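Local coordinates for phosphodiesterase (Trypanosoma brucei brucei, PDB 5H2Q), which belongs to the 3'5'-cyclic nucleotide phosphodiesterase family, an all-helical HD-type metalloprotein fold with zinc and magnesium ions bound, at residues G316-W319 with T320-R323; A303-F306 with Q307-D311; T40-P43 with L44-A47; D32-Q35 with A36-S39. All coordinates share one frame; numbering follows the deposited sequence.

Interaction 1: G316-W319 with T320-R323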
ATOM      1  N   GLY A 316       6.718  -9.160  16.924  1.00 23.07           N
ATOM      2  CA  GLY A 316       6.902 -10.092  15.816  1.00 21.04           C
ATOM      3  C   GLY A 316       7.401  -9.479  14.523  1.00 22.43           C
ATOM      4  O   GLY A 316       7.863 -10.211  13.644  1.00 20.80           O
ATOM      5  N   MET A 317       7.332  -8.126  14.409  1.00 19.94           N
ATOM      6  CA  MET A 317       7.799  -7.371  13.235  1.00 19.91           C
ATOM      7  C   MET A 317       9.231  -6.812  13.429  1.00 26.25           C
ATOM      8  O   MET A 317       9.650  -5.946  12.669  1.00 25.73           O
ATOM      9  CB  MET A 317       6.809  -6.249  12.873  1.00 20.81           C
ATOM     10  CG  MET A 317       5.644  -6.713  11.991  1.00 22.58           C
ATOM     11  SD  MET A 317       4.423  -5.410  11.824  1.00 23.32           S
ATOM     12  CE  MET A 317       5.344  -4.245  10.661  1.00 20.42           C
ATOM     13  N   GLN A 318      10.005  -7.359  14.394  1.00 24.17           N
ATOM     14  CA  GLN A 318      11.392  -6.929  14.664  1.00 23.49           C
ATOM     15  C   GLN A 318      12.317  -6.982  13.421  1.00 27.23           C
ATOM     16  O   GLN A 318      13.198  -6.130  13.295  1.00 26.71           O
ATOM     17  CB  GLN A 318      11.970  -7.744  15.855  1.00 24.90           C
ATOM     18  CG  GLN A 318      13.442  -7.451  16.237  1.00 33.09           C
ATOM     19  CD  GLN A 318      13.700  -6.009  16.627  1.00 38.28           C
ATOM     20  OE1 GLN A 318      12.969  -5.406  17.425  1.00 29.10           O
ATOM     21  NE2 GLN A 318      14.760  -5.432  16.085  1.00 37.09           N
ATOM     22  N   TRP A 319      12.087  -7.937  12.476  1.00 22.19           N
ATOM     23  CA  TRP A 319      12.889  -8.078  11.257  1.00 22.30           C
ATOM     24  C   TRP A 319      12.880  -6.802  10.392  1.00 25.98           C
ATOM     25  O   TRP A 319      13.835  -6.582   9.624  1.00 27.32           O
ATOM     26  CB  TRP A 319      12.451  -9.303  10.423  1.00 21.55           C
ATOM     27  CG  TRP A 319      11.345  -9.022   9.429  1.00 21.90           C
ATOM     28  CD1 TRP A 319      11.478  -8.448   8.198  1.00 24.35           C
ATOM     29  CD2 TRP A 319       9.942  -9.293   9.596  1.00 21.41           C
ATOM     30  NE1 TRP A 319      10.246  -8.322   7.595  1.00 22.85           N
ATOM     31  CE2 TRP A 319       9.290  -8.861   8.417  1.00 23.81           C
ATOM     32  CE3 TRP A 319       9.172  -9.876  10.622  1.00 22.22           C
ATOM     33  CZ2 TRP A 319       7.903  -8.995   8.234  1.00 23.37           C
ATOM     34  CZ3 TRP A 319       7.796 -10.001  10.444  1.00 23.59           C
ATOM     35  CH2 TRP A 319       7.173  -9.548   9.269  1.00 24.09           C
ATOM     36  N   THR A 320      11.762  -6.034  10.450  1.00 21.57           N
ATOM     37  CA  THR A 320      11.579  -4.796   9.659  1.00 22.25           C
ATOM     38  C   THR A 320      12.644  -3.775  10.093  1.00 28.57           C
ATOM     39  O   THR A 320      13.284  -3.159   9.243  1.00 26.48           O
ATOM     40  CB  THR A 320      10.154  -4.221   9.754  1.00 25.23           C
ATOM     41  OG1 THR A 320       9.847  -3.845  11.087  1.00 21.40           O
ATOM     42  CG2 THR A 320       9.079  -5.143   9.174  1.00 24.63           C
ATOM     43  N   VAL A 321      12.866  -3.666  11.420  1.00 28.11           N
ATOM     44  CA  VAL A 321      13.898  -2.811  12.035  1.00 28.46           C
ATOM     45  C   VAL A 321      15.301  -3.265  11.548  1.00 33.01           C
ATOM     46  O   VAL A 321      16.081  -2.437  11.056  1.00 32.16           O
ATOM     47  CB  VAL A 321      13.787  -2.814  13.589  1.00 32.02           C
ATOM     48  CG1 VAL A 321      14.955  -2.071  14.240  1.00 31.70           C
ATOM     49  CG2 VAL A 321      12.453  -2.237  14.057  1.00 31.46           C
ATOM     50  N   ASP A 322      15.598  -4.578  11.646  1.00 29.93           N
ATOM     51  CA  ASP A 322      16.888  -5.153  11.249  1.00 30.34           C
ATOM     52  C   ASP A 322      17.242  -4.930   9.778  1.00 35.14           C
ATOM     53  O   ASP A 322      18.387  -4.574   9.475  1.00 35.91           O
ATOM     54  CB  ASP A 322      16.961  -6.666  11.583  1.00 32.31           C
ATOM     55  CG  ASP A 322      16.684  -7.083  13.023  1.00 40.22           C
ATOM     56  OD1 ASP A 322      16.658  -6.200  13.910  1.00 41.04           O
ATOM     57  OD2 ASP A 322      16.482  -8.295  13.260  1.00 47.17           O
ATOM     58  N   ARG A 323      16.288  -5.194   8.856  1.00 29.71           N
ATOM     59  CA  ARG A 323      16.552  -5.051   7.426  1.00 29.28           C
ATOM     60  C   ARG A 323      16.725  -3.605   6.998  1.00 32.25           C
ATOM     61  O   ARG A 323      17.522  -3.352   6.103  1.00 29.63           O
ATOM     62  CB  ARG A 323      15.494  -5.741   6.585  1.00 29.78           C
ATOM     63  CG  ARG A 323      16.118  -6.650   5.541  1.00 45.05           C
ATOM     64  CD  ARG A 323      16.299  -8.056   6.090  1.00 48.38           C
ATOM     65  NE  ARG A 323      15.648  -9.059   5.254  1.00 49.15           N
ATOM     66  CZ  ARG A 323      14.330  -9.203   5.128  1.00 62.08           C
ATOM     67  NH1 ARG A 323      13.500  -8.388   5.768  1.00 45.77           N
ATOM     68  NH2 ARG A 323      13.834 -10.142   4.341  1.00 43.61           N
TER
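The indole of W319 carries the methyl group of T320 over one face. CG2 of T320 sits 3.9 Å from the centroid of the five-membered ring of W319, a CH-pi contact displaced toward the rim. At the indole edge, near its plane, NH1 of R323 comes to 3.2 Å from CD1 of W319. The guanidinium plane is turned 75° against the ring, so the two do not stack. NH2 of R323 forms a salt bridge with D30. The indole also touches T102 of helix 90-105. CG of W319 lies between its own backbone N and carbonyl carbon (chi1 88°), which folds the ring back under the T320 methyl. The T320 hydroxyl points away from the indole. Its OG1 donates to M317 O at 2.6 Å, and T320 N gives the same oxygen a second bond of 3.1 Å from above the carbonyl plane. On the outer side, Q318 NE2 donates to D322 OD1 at 3.0 Å. The carboxylate oxygen lies in the amide plane of Q318 and is met on its syn side, but 33° out of the carboxylate plane. This is the N-terminal part of helix 318-334, with an i to i+4 Gln-Asp pair on its surface.

Interaction 2: A303-F306 with Q307-D311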
ATOM      1  N   ALA A 303      12.880   4.266   9.858  1.00 23.02           N
ATOM      2  CA  ALA A 303      13.495   3.711  11.065  1.00 22.74           C
ATOM      3  C   ALA A 303      12.757   4.104  12.357  1.00 26.75           C
ATOM      4  O   ALA A 303      12.355   3.165  13.065  1.00 26.94           O
ATOM      5  CB  ALA A 303      14.987   4.035  11.136  1.00 22.88           C
ATOM      6  N   PRO A 304      12.431   5.400  12.656  1.00 24.23           N
ATOM      7  CA  PRO A 304      11.669   5.688  13.883  1.00 23.46           C
ATOM      8  C   PRO A 304      10.292   5.030  13.881  1.00 26.13           C
ATOM      9  O   PRO A 304       9.886   4.491  14.896  1.00 25.02           O
ATOM     10  CB  PRO A 304      11.557   7.227  13.895  1.00 25.22           C
ATOM     11  CG  PRO A 304      12.662   7.686  13.017  1.00 30.49           C
ATOM     12  CD  PRO A 304      12.789   6.654  11.958  1.00 26.25           C
ATOM     13  N   PHE A 305       9.593   5.028  12.725  1.00 21.27           N
ATOM     14  CA  PHE A 305       8.269   4.407  12.636  1.00 19.66           C
ATOM     15  C   PHE A 305       8.301   2.912  13.047  1.00 22.77           C
ATOM     16  O   PHE A 305       7.527   2.516  13.919  1.00 22.90           O
ATOM     17  CB  PHE A 305       7.682   4.586  11.221  1.00 20.30           C
ATOM     18  CG  PHE A 305       6.368   3.875  11.000  1.00 19.73           C
ATOM     19  CD1 PHE A 305       5.171   4.457  11.388  1.00 20.40           C
ATOM     20  CD2 PHE A 305       6.336   2.603  10.436  1.00 22.10           C
ATOM     21  CE1 PHE A 305       3.951   3.804  11.165  1.00 21.07           C
ATOM     22  CE2 PHE A 305       5.117   1.948  10.213  1.00 22.94           C
ATOM     23  CZ  PHE A 305       3.936   2.556  10.574  1.00 20.57           C
ATOM     24  N   PHE A 306       9.164   2.103  12.415  1.00 18.69           N
ATOM     25  CA  PHE A 306       9.199   0.660  12.689  1.00 18.56           C
ATOM     26  C   PHE A 306       9.744   0.356  14.074  1.00 25.71           C
ATOM     27  O   PHE A 306       9.174  -0.477  14.769  1.00 24.25           O
ATOM     28  CB  PHE A 306       9.966  -0.107  11.626  1.00 18.34           C
ATOM     29  CG  PHE A 306       9.203  -0.258  10.323  1.00 19.03           C
ATOM     30  CD1 PHE A 306       8.194  -1.211  10.194  1.00 22.13           C
ATOM     31  CD2 PHE A 306       9.538   0.504   9.213  1.00 21.85           C
ATOM     32  CE1 PHE A 306       7.512  -1.373   8.977  1.00 23.60           C
ATOM     33  CE2 PHE A 306       8.848   0.349   7.998  1.00 23.51           C
ATOM     34  CZ  PHE A 306       7.863  -0.610   7.882  1.00 20.88           C
ATOM     35  N   GLN A 307      10.815   1.056  14.497  1.00 24.74           N
ATOM     36  CA  GLN A 307      11.360   0.840  15.841  1.00 24.95           C
ATOM     37  C   GLN A 307      10.294   1.067  16.919  1.00 27.44           C
ATOM     38  O   GLN A 307      10.159   0.227  17.807  1.00 28.57           O
ATOM     39  CB  GLN A 307      12.608   1.743  16.077  1.00 26.30           C
ATOM     40  CG  GLN A 307      13.334   1.517  17.415  1.00 28.82           C
ATOM     41  CD  GLN A 307      14.109   0.222  17.431  1.00 59.41           C
ATOM     42  OE1 GLN A 307      15.194   0.107  16.850  1.00 55.46           O
ATOM     43  NE2 GLN A 307      13.559  -0.786  18.092  1.00 59.39           N
ATOM     44  N   LYS A 308       9.531   2.176  16.823  1.00 22.99           N
ATOM     45  CA  LYS A 308       8.507   2.589  17.787  1.00 22.87           C
ATOM     46  C   LYS A 308       7.308   1.631  17.819  1.00 28.25           C
ATOM     47  O   LYS A 308       6.794   1.332  18.905  1.00 26.57           O
ATOM     48  CB  LYS A 308       8.031   4.025  17.532  1.00 25.66           C
ATOM     49  CG  LYS A 308       9.062   5.114  17.881  1.00 24.78           C
ATOM     50  CD  LYS A 308       8.580   6.483  17.376  1.00 29.35           C
ATOM     51  CE  LYS A 308       9.512   7.623  17.726  1.00 40.60           C
ATOM     52  NZ  LYS A 308       9.022   8.916  17.163  1.00 44.20           N
ATOM     53  N   ILE A 309       6.835   1.188  16.631  1.00 23.37           N
ATOM     54  CA  ILE A 309       5.678   0.295  16.614  1.00 22.47           C
ATOM     55  C   ILE A 309       6.062  -1.108  17.111  1.00 26.65           C
ATOM     56  O   ILE A 309       5.244  -1.712  17.811  1.00 26.90           O
ATOM     57  CB  ILE A 309       4.878   0.291  15.273  1.00 24.23           C
ATOM     58  CG1 ILE A 309       5.655  -0.426  14.149  1.00 23.57           C
ATOM     59  CG2 ILE A 309       4.440   1.723  14.898  1.00 23.47           C
ATOM     60  CD1 ILE A 309       4.908  -0.521  12.766  1.00 24.43           C
ATOM     61  N   VAL A 310       7.295  -1.585  16.800  1.00 24.06           N
ATOM     62  CA  VAL A 310       7.845  -2.879  17.236  1.00 24.13           C
ATOM     63  C   VAL A 310       7.990  -2.862  18.768  1.00 30.83           C
ATOM     64  O   VAL A 310       7.458  -3.745  19.434  1.00 28.33           O
ATOM     65  CB  VAL A 310       9.161  -3.308  16.513  1.00 27.74           C
ATOM     66  CG1 VAL A 310       9.807  -4.513  17.193  1.00 27.28           C
ATOM     67  CG2 VAL A 310       8.915  -3.614  15.034  1.00 27.67           C
ATOM     68  N   ASP A 311       8.638  -1.811  19.319  1.00 28.34           N
ATOM     69  CA  ASP A 311       8.842  -1.667  20.761  1.00 28.53           C
ATOM     70  C   ASP A 311       7.548  -1.501  21.564  1.00 33.29           C
ATOM     71  O   ASP A 311       7.482  -2.026  22.676  1.00 34.30           O
ATOM     72  CB  ASP A 311       9.834  -0.520  21.075  1.00 29.91           C
ATOM     73  CG  ASP A 311      11.245  -0.716  20.535  1.00 39.08           C
ATOM     74  OD1 ASP A 311      11.545  -1.820  20.038  1.00 39.64           O
ATOM     75  OD2 ASP A 311      12.036   0.251  20.576  1.00 44.66           O
TER
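F305 and I309 form the tight part of this contact. CD1 of I309 reaches CE2 of F305 at 3.6 Å, and CG2 of I309 lies over one face of the F305 ring, toward its rim. The same CD1 stands 4.2 Å from CD1 of F306. I309 reaches both rings because its CG1 branch sits between the backbone N and the carbonyl carbon (chi1 72°), with the chain extended beyond. The F305 ring also presents CD2 over the centre of one F306 face. V236 of helix 227-242 and L211 of helix 207-217 close round F305 and I309, and F306 packs on T320. The segment is a stretch of helix 290-312, with i to i+4 backbone bonds such as I309 N to F305 O at 3.1 Å. The helix is kinked at P304, whose N cannot donate to the turn before. Toward solvent the contacts are more polar, with K308 and Q307 partly exposed and D311 exposed. K308 runs out extended, its CG 3.2 Å from P304 O, and its NZ makes a long, weak ion pair with E212. Q307 NE2 donates to D311 OD1 at 3.0 Å on the syn side, 28° out of the carboxylate plane, with a weak second bond to OD2.

Interaction 3: T40-P43 with L44-A47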
ATOM      1  N   THR A  40       8.228 -13.376 -16.616  1.00 17.93           N
ATOM      2  CA  THR A  40       7.024 -13.592 -17.421  1.00 16.70           C
ATOM      3  C   THR A  40       6.979 -12.522 -18.517  1.00 19.19           C
ATOM      4  O   THR A  40       7.615 -11.483 -18.391  1.00 19.75           O
ATOM      5  CB  THR A  40       5.739 -13.524 -16.559  1.00 20.62           C
ATOM      6  OG1 THR A  40       4.604 -13.796 -17.380  1.00 15.64           O
ATOM      7  CG2 THR A  40       5.562 -12.162 -15.897  1.00 15.78           C
ATOM      8  N   ASP A  41       6.219 -12.810 -19.578  1.00 16.62           N
ATOM      9  CA  ASP A  41       5.890 -11.888 -20.674  1.00 17.94           C
ATOM     10  C   ASP A  41       4.526 -11.195 -20.347  1.00 22.51           C
ATOM     11  O   ASP A  41       4.092 -10.347 -21.118  1.00 21.59           O
ATOM     12  CB  ASP A  41       5.819 -12.640 -22.025  1.00 18.80           C
ATOM     13  CG  ASP A  41       4.859 -13.826 -22.086  1.00 24.40           C
ATOM     14  OD1 ASP A  41       4.441 -14.329 -21.003  1.00 22.52           O
ATOM     15  OD2 ASP A  41       4.536 -14.267 -23.207  1.00 29.77           O
ATOM     16  N   LYS A  42       3.834 -11.567 -19.225  1.00 18.05           N
ATOM     17  CA  LYS A  42       2.545 -10.936 -18.855  1.00 16.30           C
ATOM     18  C   LYS A  42       2.604 -10.483 -17.386  1.00 16.49           C
ATOM     19  O   LYS A  42       1.868 -11.033 -16.560  1.00 14.61           O
ATOM     20  CB  LYS A  42       1.325 -11.861 -19.136  1.00 17.33           C
ATOM     21  CG  LYS A  42       1.183 -12.308 -20.610  1.00 30.29           C
ATOM     22  CD  LYS A  42       0.678 -11.160 -21.492  1.00 40.59           C
ATOM     23  CE  LYS A  42       0.618 -11.509 -22.956  1.00 58.12           C
ATOM     24  NZ  LYS A  42       0.244 -10.324 -23.775  1.00 66.83           N
ATOM     25  N   PRO A  43       3.487  -9.509 -17.043  1.00 15.45           N
ATOM     26  CA  PRO A  43       3.630  -9.100 -15.632  1.00 14.84           C
ATOM     27  C   PRO A  43       2.364  -8.583 -14.955  1.00 18.38           C
ATOM     28  O   PRO A  43       2.214  -8.849 -13.767  1.00 16.65           O
ATOM     29  CB  PRO A  43       4.734  -8.058 -15.668  1.00 17.05           C
ATOM     30  CG  PRO A  43       4.691  -7.524 -17.086  1.00 21.25           C
ATOM     31  CD  PRO A  43       4.438  -8.758 -17.891  1.00 16.68           C
ATOM     32  N   LEU A  44       1.455  -7.915 -15.687  1.00 15.81           N
ATOM     33  CA  LEU A  44       0.217  -7.438 -15.040  1.00 16.58           C
ATOM     34  C   LEU A  44      -0.720  -8.614 -14.695  1.00 19.45           C
ATOM     35  O   LEU A  44      -1.428  -8.560 -13.700  1.00 17.44           O
ATOM     36  CB  LEU A  44      -0.508  -6.389 -15.904  1.00 16.30           C
ATOM     37  CG  LEU A  44       0.150  -5.021 -16.036  1.00 19.17           C
ATOM     38  CD1 LEU A  44      -0.572  -4.188 -17.123  1.00 20.58           C
ATOM     39  CD2 LEU A  44       0.164  -4.255 -14.682  1.00 17.47           C
ATOM     40  N   ASP A  45      -0.705  -9.691 -15.505  1.00 15.95           N
ATOM     41  CA  ASP A  45      -1.499 -10.890 -15.220  1.00 15.25           C
ATOM     42  C   ASP A  45      -0.906 -11.632 -13.995  1.00 16.42           C
ATOM     43  O   ASP A  45      -1.661 -12.032 -13.121  1.00 15.06           O
ATOM     44  CB  ASP A  45      -1.530 -11.820 -16.442  1.00 17.34           C
ATOM     45  CG  ASP A  45      -2.386 -11.311 -17.585  1.00 24.04           C
ATOM     46  OD1 ASP A  45      -3.273 -10.462 -17.335  1.00 24.23           O
ATOM     47  OD2 ASP A  45      -2.227 -11.821 -18.712  1.00 23.95           O
ATOM     48  N   VAL A  46       0.439 -11.782 -13.930  1.00 14.01           N
ATOM     49  CA  VAL A  46       1.149 -12.422 -12.805  1.00 13.23           C
ATOM     50  C   VAL A  46       0.897 -11.611 -11.511  1.00 14.70           C
ATOM     51  O   VAL A  46       0.615 -12.226 -10.487  1.00 13.38           O
ATOM     52  CB  VAL A  46       2.650 -12.602 -13.127  1.00 18.11           C
ATOM     53  CG1 VAL A  46       3.500 -12.830 -11.872  1.00 18.94           C
ATOM     54  CG2 VAL A  46       2.844 -13.740 -14.142  1.00 18.14           C
ATOM     55  N   ALA A  47       0.978 -10.239 -11.574  1.00 13.72           N
ATOM     56  CA  ALA A  47       0.700  -9.340 -10.442  1.00 13.05           C
ATOM     57  C   ALA A  47      -0.718  -9.596  -9.916  1.00 14.63           C
ATOM     58  O   ALA A  47      -0.871  -9.821  -8.717  1.00 13.01           O
ATOM     59  CB  ALA A  47       0.882  -7.880 -10.837  1.00 14.97           C
TER
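T40 and V46 meet through their methyl groups. CG2 of T40 comes to 3.6 Å from CG2 of V46, and OG1 of T40 is 3.7 Å from the same methyl. The two side chains slide past each other in opposite directions. Nearby, K42 and D45 lie side by side and point the same way, with CB of K42 3.6 Å from OD2 of D45. Their charged ends do not meet, since NZ of K42 stays 5.8 Å from OD2 of D45. Next come the first backbone bonds of helix 43-58. V46 N donates to K42 O at 3.1 Å, and D45 N makes a weak bond to the same oxygen. A47 N follows with a bond of 2.9 Å to P43 O. K42 holds the N-cap position, and P43 opens the first turn, a position where the missing N-H of proline costs no helix bond. Just ahead of the cap, T40 makes an ST turn: its OG1 accepts from K42 N at 3.0 Å in a nearly straight bond. OG1 can do so because it stands opposite the T40 backbone N (chi1 -178°), and the same torsion directs CG2 to V46. Further out, OD1 of D45 forms a salt bridge with R79, which also donates to L44 O. P43, L44 and A47 rest on Y91 of helix 90-105, and V46 touches I19.

Interaction 4: D32-Q35 with A36-S39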
ATOM      1  N   ASP A  32      10.084 -11.930  -4.006  1.00 15.22           N
ATOM      2  CA  ASP A  32      10.649 -10.947  -4.935  1.00 16.00           C
ATOM      3  C   ASP A  32       9.682 -10.681  -6.098  1.00 18.35           C
ATOM      4  O   ASP A  32       9.645 -11.428  -7.084  1.00 18.11           O
ATOM      5  CB  ASP A  32      11.994 -11.467  -5.448  1.00 19.01           C
ATOM      6  CG  ASP A  32      12.798 -10.454  -6.244  1.00 26.17           C
ATOM      7  OD1 ASP A  32      12.195  -9.452  -6.728  1.00 20.53           O
ATOM      8  OD2 ASP A  32      14.009 -10.685  -6.435  1.00 30.20           O
ATOM      9  N   LEU A  33       8.896  -9.594  -5.977  1.00 14.72           N
ATOM     10  CA  LEU A  33       7.944  -9.220  -7.012  1.00 13.89           C
ATOM     11  C   LEU A  33       8.624  -8.805  -8.333  1.00 18.41           C
ATOM     12  O   LEU A  33       8.077  -9.068  -9.418  1.00 17.47           O
ATOM     13  CB  LEU A  33       6.993  -8.106  -6.485  1.00 13.73           C
ATOM     14  CG  LEU A  33       5.861  -7.660  -7.433  1.00 17.39           C
ATOM     15  CD1 LEU A  33       4.938  -8.831  -7.847  1.00 15.73           C
ATOM     16  CD2 LEU A  33       5.021  -6.578  -6.761  1.00 18.12           C
ATOM     17  N   PHE A  34       9.810  -8.172  -8.240  1.00 16.92           N
ATOM     18  CA  PHE A  34      10.563  -7.742  -9.428  1.00 16.76           C
ATOM     19  C   PHE A  34      10.945  -8.944 -10.277  1.00 20.46           C
ATOM     20  O   PHE A  34      10.741  -8.916 -11.486  1.00 19.68           O
ATOM     21  CB  PHE A  34      11.801  -6.933  -9.043  1.00 17.95           C
ATOM     22  CG  PHE A  34      11.446  -5.544  -8.558  1.00 17.84           C
ATOM     23  CD1 PHE A  34      11.004  -4.566  -9.451  1.00 19.72           C
ATOM     24  CD2 PHE A  34      11.479  -5.239  -7.210  1.00 17.42           C
ATOM     25  CE1 PHE A  34      10.638  -3.298  -9.001  1.00 20.07           C
ATOM     26  CE2 PHE A  34      11.147  -3.946  -6.758  1.00 19.85           C
ATOM     27  CZ  PHE A  34      10.701  -3.001  -7.654  1.00 18.64           C
ATOM     28  N   GLN A  35      11.398 -10.031  -9.630  1.00 18.33           N
ATOM     29  CA  GLN A  35      11.744 -11.262 -10.342  1.00 17.24           C
ATOM     30  C   GLN A  35      10.478 -11.926 -10.935  1.00 19.96           C
ATOM     31  O   GLN A  35      10.508 -12.366 -12.082  1.00 20.84           O
ATOM     32  CB  GLN A  35      12.537 -12.205  -9.436  1.00 18.17           C
ATOM     33  CG  GLN A  35      13.194 -13.350 -10.204  1.00 20.36           C
ATOM     34  CD  GLN A  35      14.178 -12.846 -11.255  1.00 18.31           C
ATOM     35  OE1 GLN A  35      15.161 -12.180 -10.939  1.00 22.41           O
ATOM     36  NE2 GLN A  35      13.914 -13.135 -12.520  1.00 16.80           N
ATOM     37  N   ALA A  36       9.355 -11.947 -10.181  1.00 17.05           N
ATOM     38  CA  ALA A  36       8.080 -12.487 -10.684  1.00 16.24           C
ATOM     39  C   ALA A  36       7.633 -11.710 -11.957  1.00 19.71           C
ATOM     40  O   ALA A  36       7.182 -12.315 -12.927  1.00 19.75           O
ATOM     41  CB  ALA A  36       7.002 -12.414  -9.591  1.00 16.57           C
ATOM     42  N   ARG A  37       7.803 -10.375 -11.968  1.00 17.07           N
ATOM     43  CA  ARG A  37       7.462  -9.558 -13.142  1.00 16.86           C
ATOM     44  C   ARG A  37       8.423  -9.849 -14.313  1.00 21.45           C
ATOM     45  O   ARG A  37       7.991  -9.931 -15.471  1.00 21.35           O
ATOM     46  CB  ARG A  37       7.559  -8.066 -12.783  1.00 17.28           C
ATOM     47  CG  ARG A  37       6.492  -7.577 -11.801  1.00 16.38           C
ATOM     48  CD  ARG A  37       6.964  -6.283 -11.131  1.00 18.07           C
ATOM     49  NE  ARG A  37       7.054  -5.183 -12.092  1.00 26.04           N
ATOM     50  CZ  ARG A  37       7.306  -3.908 -11.800  1.00 26.03           C
ATOM     51  NH1 ARG A  37       7.519  -3.533 -10.539  1.00 18.24           N
ATOM     52  NH2 ARG A  37       7.361  -3.003 -12.765  1.00 18.71           N
ATOM     53  N   GLU A  38       9.724  -9.953 -14.004  1.00 18.35           N
ATOM     54  CA  GLU A  38      10.775 -10.118 -15.009  1.00 18.22           C
ATOM     55  C   GLU A  38      10.807 -11.504 -15.635  1.00 19.86           C
ATOM     56  O   GLU A  38      11.312 -11.638 -16.753  1.00 20.41           O
ATOM     57  CB  GLU A  38      12.145  -9.724 -14.424  1.00 19.75           C
ATOM     58  CG  GLU A  38      12.283  -8.214 -14.249  1.00 29.05           C
ATOM     59  CD  GLU A  38      13.213  -7.700 -13.163  1.00 61.16           C
ATOM     60  OE1 GLU A  38      14.161  -8.425 -12.776  1.00 50.79           O
ATOM     61  OE2 GLU A  38      13.005  -6.545 -12.719  1.00 57.03           O
ATOM     62  N   SER A  39      10.260 -12.534 -14.935  1.00 16.35           N
ATOM     63  CA  SER A  39      10.261 -13.934 -15.400  1.00 15.65           C
ATOM     64  C   SER A  39       8.990 -14.356 -16.122  1.00 19.22           C
ATOM     65  O   SER A  39       8.726 -15.548 -16.286  1.00 18.65           O
ATOM     66  CB  SER A  39      10.578 -14.885 -14.245  1.00 16.18           C
ATOM     67  OG  SER A  39      11.916 -14.637 -13.833  1.00 17.50           O
TER
HETATM   68  O   HOH W   1      16.199 -10.242 -12.567  1.00 45.29           O
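Q35 O is held by two groups of S39. S39 N donates to it at 2.9 Å, and S39 OG adds a weak bond of 3.2 Å. The hydroxyl is in turn an acceptor: Q35 NE2 donates to S39 OG at 2.8 Å, with the oxygen almost in the amide plane. The Q35 chain bends at chi2 (60°), which folds the amide back over the turn. OE1 of Q35 takes a bond from a water that also donates to OE1 of E38, both at 2.7 Å. These bonds tie up the exposed end of the short helix 33-38, where S39 is the first residue to leave helical geometry. At the other end D32 is the N-cap. Its OD1 accepts from Q35 N at 3.1 Å, from above the carboxylate plane. On the inner side F34 and R37 run side by side, with NH1 of R37 3.5 Å from CE1 of F34 and their planes 28° apart. R37 also makes a cation-pi contact with Y91, while the F34 ring meets W256. CG of L33 packs at 4.1 Å on CD of R37. E38 lays its carboxylate beside the F34 carbonyl, and its OE2 accepts from Q255 of helix 250-274.

How the interactions relate
The four contacts form two pairs. Interactions 1 and 2 lie on consecutive helices, 318-334 and 290-312, with centres 9 Å apart. They touch where T320 OG1 is 3.2 Å from F306 CD1 and M317 O is 3.4 Å from V310 CG2. Interactions 3 and 4 follow each other near the start of the chain, also 9 Å between centres, with P43 CB 3.8 Å from R37 O. The pairs do not touch; interactions 2 and 3 are 34 Å apart by centres. The bound LLI lies about 9 Å from the F34 side chain, 10 Å from that of F306 and 13 Å from that of R323. The zinc ion is about 12 Å from the L33 side chain.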